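Local coordinates for fructose 1-phosphate kinase (Staphylococcus aureus, PDB 2JG5), which probably transfers phosphate from ATP to fructose 1-phosphate, giving fructose 1,6-bisphosphate, and may act likewise on tagatose 6-phosphate, at residues A223-D227 against K228-I232; E168-P172 against Y173-F177. All coordinates share one frame; numbering follows the deposited sequence.

Contact 1: residues A223-D227 against K228-I232; sequences AIYID and KEISI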
loop_
_atom_site.group_PDB
_atom_site.type_symbol
_atom_site.label_atom_id
_atom_site.label_comp_id
_atom_site.label_asym_id
_atom_site.label_seq_id
_atom_site.Cartn_x
_atom_site.Cartn_y
_atom_site.Cartn_z
ATOM N N ALA A 223 11.062 21.969 27.322
ATOM C CA ALA A 223 10.932 22.976 26.274
ATOM C C ALA A 223 10.945 24.374 26.864
ATOM O O ALA A 223 10.715 24.558 28.056
ATOM C CB ALA A 223 9.645 22.755 25.460
ATOM N N ILE A 224 11.216 25.358 26.020
ATOM C CA ILE A 224 11.142 26.747 26.439
ATOM C C ILE A 224 10.234 27.537 25.514
ATOM O O ILE A 224 10.378 27.497 24.288
ATOM C CB ILE A 224 12.538 27.408 26.552
ATOM C CG1 ILE A 224 13.358 26.706 27.646
ATOM C CG2 ILE A 224 12.400 28.915 26.827
ATOM C CD1 ILE A 224 14.771 27.142 27.757
ATOM N N TYR A 225 9.286 28.239 26.119
ATOM C CA TYR A 225 8.432 29.156 25.393
ATOM C C TYR A 225 9.056 30.540 25.514
ATOM O O TYR A 225 9.455 30.939 26.610
ATOM C CB TYR A 225 7.017 29.143 25.982
ATOM C CG TYR A 225 6.137 30.250 25.449
ATOM C CD1 TYR A 225 5.306 30.041 24.344
ATOM C CD2 TYR A 225 6.156 31.515 26.034
ATOM C CE1 TYR A 225 4.506 31.061 23.855
ATOM C CE2 TYR A 225 5.370 32.541 25.549
ATOM C CZ TYR A 225 4.546 32.308 24.466
ATOM O OH TYR A 225 3.769 33.335 24.000
ATOM N N ILE A 226 9.153 31.258 24.395
ATOM C CA ILE A 226 9.677 32.628 24.406
ATOM C C ILE A 226 8.707 33.626 23.755
ATOM O O ILE A 226 8.255 33.420 22.625
ATOM C CB ILE A 226 11.081 32.764 23.722
ATOM C CG1 ILE A 226 12.084 31.743 24.260
ATOM C CG2 ILE A 226 11.630 34.179 23.895
ATOM C CD1 ILE A 226 12.123 30.435 23.486
ATOM N N ASP A 227 8.440 34.709 24.488
ATOM C CA ASP A 227 7.542 35.808 24.121
ATOM C C ASP A 227 8.361 37.079 24.022
ATOM O O ASP A 227 9.547 37.077 24.361
ATOM C CB ASP A 227 6.588 36.028 25.296
ATOM C CG ASP A 227 5.165 36.119 24.887
ATOM O OD1 ASP A 227 4.867 35.855 23.702
ATOM O OD2 ASP A 227 4.345 36.431 25.772
ATOM N N LYS A 228 7.723 38.183 23.628
ATOM C CA LYS A 228 8.337 39.517 23.756
ATOM C C LYS A 228 8.386 39.930 25.232
ATOM O O LYS A 228 9.267 40.687 25.648
ATOM C CB LYS A 228 7.566 40.568 22.938
ATOM C CG LYS A 228 8.289 41.914 22.741
ATOM C CD LYS A 228 7.322 43.005 22.219
ATOM C CE LYS A 228 7.824 44.438 22.497
ATOM N NZ LYS A 228 8.562 45.083 21.359
ATOM N N GLU A 229 7.447 39.412 26.019
ATOM C CA GLU A 229 7.279 39.849 27.402
ATOM C C GLU A 229 7.661 38.809 28.473
ATOM O O GLU A 229 7.857 39.172 29.633
ATOM C CB GLU A 229 5.852 40.396 27.625
ATOM C CG GLU A 229 4.714 39.433 27.255
ATOM C CD GLU A 229 3.338 40.111 27.124
ATOM O OE1 GLU A 229 3.088 41.146 27.796
ATOM O OE2 GLU A 229 2.503 39.590 26.339
ATOM N N ILE A 230 7.788 37.540 28.086
ATOM C CA ILE A 230 8.087 36.456 29.027
ATOM C C ILE A 230 8.796 35.263 28.355
ATOM O O ILE A 230 8.665 35.047 27.159
ATOM C CB ILE A 230 6.782 35.967 29.740
ATOM C CG1 ILE A 230 7.097 35.265 31.065
ATOM C CG2 ILE A 230 5.940 35.080 28.812
ATOM C CD1 ILE A 230 5.883 34.986 31.945
ATOM N N SER A 231 9.560 34.502 29.134
ATOM C CA SER A 231 9.980 33.169 28.711
ATOM C C SER A 231 9.647 32.135 29.779
ATOM O O SER A 231 9.739 32.412 30.965
ATOM C CB SER A 231 11.459 33.128 28.330
ATOM O OG SER A 231 12.271 33.506 29.415
ATOM N N ILE A 232 9.242 30.946 29.358
ATOM C CA ILE A 232 8.782 29.927 30.300
ATOM C C ILE A 232 9.556 28.623 30.124
ATOM O O ILE A 232 9.887 28.212 28.995
ATOM C CB ILE A 232 7.248 29.669 30.174
ATOM C CG1 ILE A 232 6.468 30.968 30.403
ATOM C CG2 ILE A 232 6.772 28.594 31.182
ATOM C CD1 ILE A 232 5.224 31.090 29.567
HETATM O O HOH W 1 5.859 38.371 21.569
#
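Tyr225 and Ile232 face each other across a beta hairpin, the two middle strands of the four-stranded antiparallel sheet of this pfkB-family kinase. They form a hydrogen-bonded pair: Tyr225 N gives to Ile232 O at 2.9 Å, and Ile232 N returns the bond to Tyr225 O. On the face these two share, the chains pack closely. CD1 of Ile232 comes obliquely to Tyr225 CD2 at 3.7 Å, while Ile230 CG2 lies at the ring's edge, and Ile265 of helix 265-280 touches both Tyr225 and Ile232. The beta-branched isoleucines suit extended backbone. Ile226 and Ser231, the next and non-hydrogen-bonded pair, point to the other face, where helix 196-208 lies; Ser231 OG bonds to Asp304.

At the turn only Lys228 and Glu229 are exposed; Asp227 stays buried, its N bonded to Ile230 O at 2.7 Å. A water accepts from Lys228 N and weakly donates to Asp227 OD1. Glu229 CG sits between its own N and carbonyl carbon (chi1 55°), which brings it 3.4 Å from Asp227 OD2. The two acidic side chains run side by side, their carboxylate planes 40° apart, probably with mild repulsion. Tyr225 OH makes a weak bond to Asp227 OD1 at 2.8 Å.

Contact 2: residues E168-P172 against Y173-F177; sequences ESVLP and YHPLF. Unlike the reference sequence in segment 173-177: Tyr173 (reference Phe).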
loop_
_atom_site.group_PDB
_atom_site.type_symbol
_atom_site.label_atom_id
_atom_site.label_comp_id
_atom_site.label_asym_id
_atom_site.label_seq_id
_atom_site.Cartn_x
_atom_site.Cartn_y
_atom_site.Cartn_z
ATOM N N GLU A 168 12.072 30.006 9.198
ATOM C CA GLU A 168 12.681 31.328 9.038
ATOM C C GLU A 168 11.938 32.207 8.033
ATOM O O GLU A 168 11.842 33.412 8.232
ATOM C CB GLU A 168 14.161 31.212 8.648
ATOM C CG GLU A 168 15.094 30.860 9.807
ATOM C CD GLU A 168 16.568 30.893 9.420
ATOM O OE1 GLU A 168 16.992 30.071 8.573
ATOM O OE2 GLU A 168 17.302 31.743 9.972
ATOM N N SER A 169 11.394 31.595 6.978
ATOM C CA SER A 169 10.750 32.340 5.888
ATOM C C SER A 169 9.361 32.899 6.207
ATOM O O SER A 169 8.866 33.787 5.502
ATOM C CB SER A 169 10.668 31.482 4.622
ATOM O OG SER A 169 9.731 30.426 4.773
ATOM N N VAL A 170 8.718 32.373 7.247
ATOM C CA VAL A 170 7.382 32.852 7.607
ATOM C C VAL A 170 7.443 33.967 8.651
ATOM O O VAL A 170 6.447 34.643 8.898
ATOM C CB VAL A 170 6.413 31.710 8.044
ATOM C CG1 VAL A 170 6.100 30.785 6.876
ATOM C CG2 VAL A 170 6.962 30.924 9.229
ATOM N N LEU A 171 8.629 34.161 9.236
ATOM C CA LEU A 171 8.840 35.144 10.302
ATOM C C LEU A 171 8.344 36.554 9.971
ATOM O O LEU A 171 7.653 37.151 10.794
ATOM C CB LEU A 171 10.309 35.174 10.753
ATOM C CG LEU A 171 10.860 34.000 11.567
ATOM C CD1 LEU A 171 12.373 34.089 11.643
ATOM C CD2 LEU A 171 10.274 33.967 12.951
ATOM N N PRO A 172 8.663 37.082 8.764
ATOM C CA PRO A 172 8.143 38.409 8.399
ATOM C C PRO A 172 6.612 38.486 8.393
ATOM O O PRO A 172 6.050 39.584 8.277
ATOM C CB PRO A 172 8.669 38.612 6.972
ATOM C CG PRO A 172 9.835 37.712 6.853
ATOM C CD PRO A 172 9.503 36.522 7.687
ATOM N N TYR A 173 5.952 37.333 8.514
ATOM C CA TYR A 173 4.485 37.258 8.449
ATOM C C TYR A 173 3.850 37.116 9.822
ATOM O O TYR A 173 2.634 36.907 9.940
ATOM C CB TYR A 173 4.047 36.137 7.504
ATOM C CG TYR A 173 4.581 36.326 6.104
ATOM C CD1 TYR A 173 4.001 37.254 5.241
ATOM C CD2 TYR A 173 5.690 35.613 5.656
ATOM C CE1 TYR A 173 4.497 37.450 3.955
ATOM C CE2 TYR A 173 6.188 35.798 4.373
ATOM C CZ TYR A 173 5.582 36.717 3.527
ATOM O OH TYR A 173 6.066 36.909 2.258
ATOM N N HIS A 174 4.693 37.271 10.846
ATOM C CA HIS A 174 4.302 37.235 12.252
ATOM C C HIS A 174 3.481 36.004 12.623
ATOM O O HIS A 174 2.330 36.133 13.056
ATOM C CB HIS A 174 3.555 38.522 12.641
ATOM C CG HIS A 174 4.238 39.778 12.197
ATOM N ND1 HIS A 174 5.565 40.041 12.466
ATOM C CD2 HIS A 174 3.775 40.850 11.514
ATOM C CE1 HIS A 174 5.891 41.219 11.966
ATOM N NE2 HIS A 174 4.822 41.732 11.384
ATOM N N PRO A 175 4.067 34.798 12.466
ATOM C CA PRO A 175 3.323 33.612 12.854
ATOM C C PRO A 175 3.065 33.648 14.357
ATOM O O PRO A 175 3.809 34.296 15.086
ATOM C CB PRO A 175 4.283 32.469 12.501
ATOM C CG PRO A 175 5.636 33.094 12.494
ATOM C CD PRO A 175 5.418 34.466 11.977
ATOM N N LEU A 176 2.020 32.965 14.813
ATOM C CA LEU A 176 1.662 32.955 16.226
ATOM C C LEU A 176 2.763 32.318 17.061
ATOM O O LEU A 176 3.136 32.841 18.097
ATOM C CB LEU A 176 0.345 32.223 16.432
ATOM C CG LEU A 176 -0.096 32.060 17.881
ATOM C CD1 LEU A 176 -0.591 33.394 18.430
ATOM C CD2 LEU A 176 -1.167 30.978 17.974
ATOM N N PHE A 177 3.236 31.162 16.614
ATOM C CA PHE A 177 4.516 30.607 17.043
ATOM C C PHE A 177 5.132 29.717 15.967
ATOM O O PHE A 177 4.437 29.198 15.092
ATOM C CB PHE A 177 4.420 29.865 18.391
ATOM C CG PHE A 177 3.639 28.578 18.345
ATOM C CD1 PHE A 177 4.284 27.367 18.120
ATOM C CD2 PHE A 177 2.264 28.574 18.578
ATOM C CE1 PHE A 177 3.566 26.170 18.097
ATOM C CE2 PHE A 177 1.535 27.387 18.560
ATOM C CZ PHE A 177 2.189 26.175 18.320
#
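Val170 O meets the backbone N of Tyr173 at 2.8 Å, and the tyrosine side chain begins just beside that bond, with its CB 3.2 Å from the same Val170 O. The first torsion sets CG opposite its own carbonyl carbon (chi1 -59°), which sends the ring back along the preceding turn. Tyr173 CG lies 3.7 Å from Pro172 C. Farther out, CD2 is near two backbone oxygens, those of Val170 and Ser169, and CE2 goes on along Ser169 O at 3.5 Å. The ring presents its edge to both oxygens, so its slightly positive C-H rim, rather than its electron-rich face, meets them. Beyond the segments, Ala148 and Gln149 of helix 143-154 touch this side chain. The flat aromatic ring is what suits the place; the residue differs from the reference sequence, which has Phe.

The chain leaves helix 164-170 through a 3-10 turn before it enters strand 177-178 at one edge of the parallel sheet. Two successive bonds of the i to i+3 kind mark the turn, the second from His174 N to Leu171 O at 3.0 Å. His174 then takes a left-handed backbone conformation (phi 51°, psi 61°), turning the chain away from the helix. Its ring lies with one face over Pro172 O, and ND1 bonds to Gly210 O.

Pro175, which has no N-H to offer, sets its CD 3.3 Å from Val170 O, the oxygen already used by Tyr173. Its CG reaches Val170 CG2 at 4.1 Å, an apolar touch on the buried side, where Val170 also packs on Leu158 and Val160 of strand 157-161.

In the fold
The two contacts follow in series along the chain: 168-177 is complete before 223-232 begins. Their centres lie about 16 Å apart, and their nearest atoms about 6 Å apart, without touching. Contact 2 leads into the edge strand 177-178 of the parallel sheet, while contact 1 belongs to the separate antiparallel sheet beside it. The loop before strand 214-217 spans them: Ser213 is touched by Tyr225 and Asp227 of contact 1, and its hydroxyl bonds to Leu176 O of contact 2. Gln212 adds a second hold through His174 O. Phe177 packs on helix 247-260, whose start carries the GxGD motif that probably supplies the catalytic base, as in pfkB relatives.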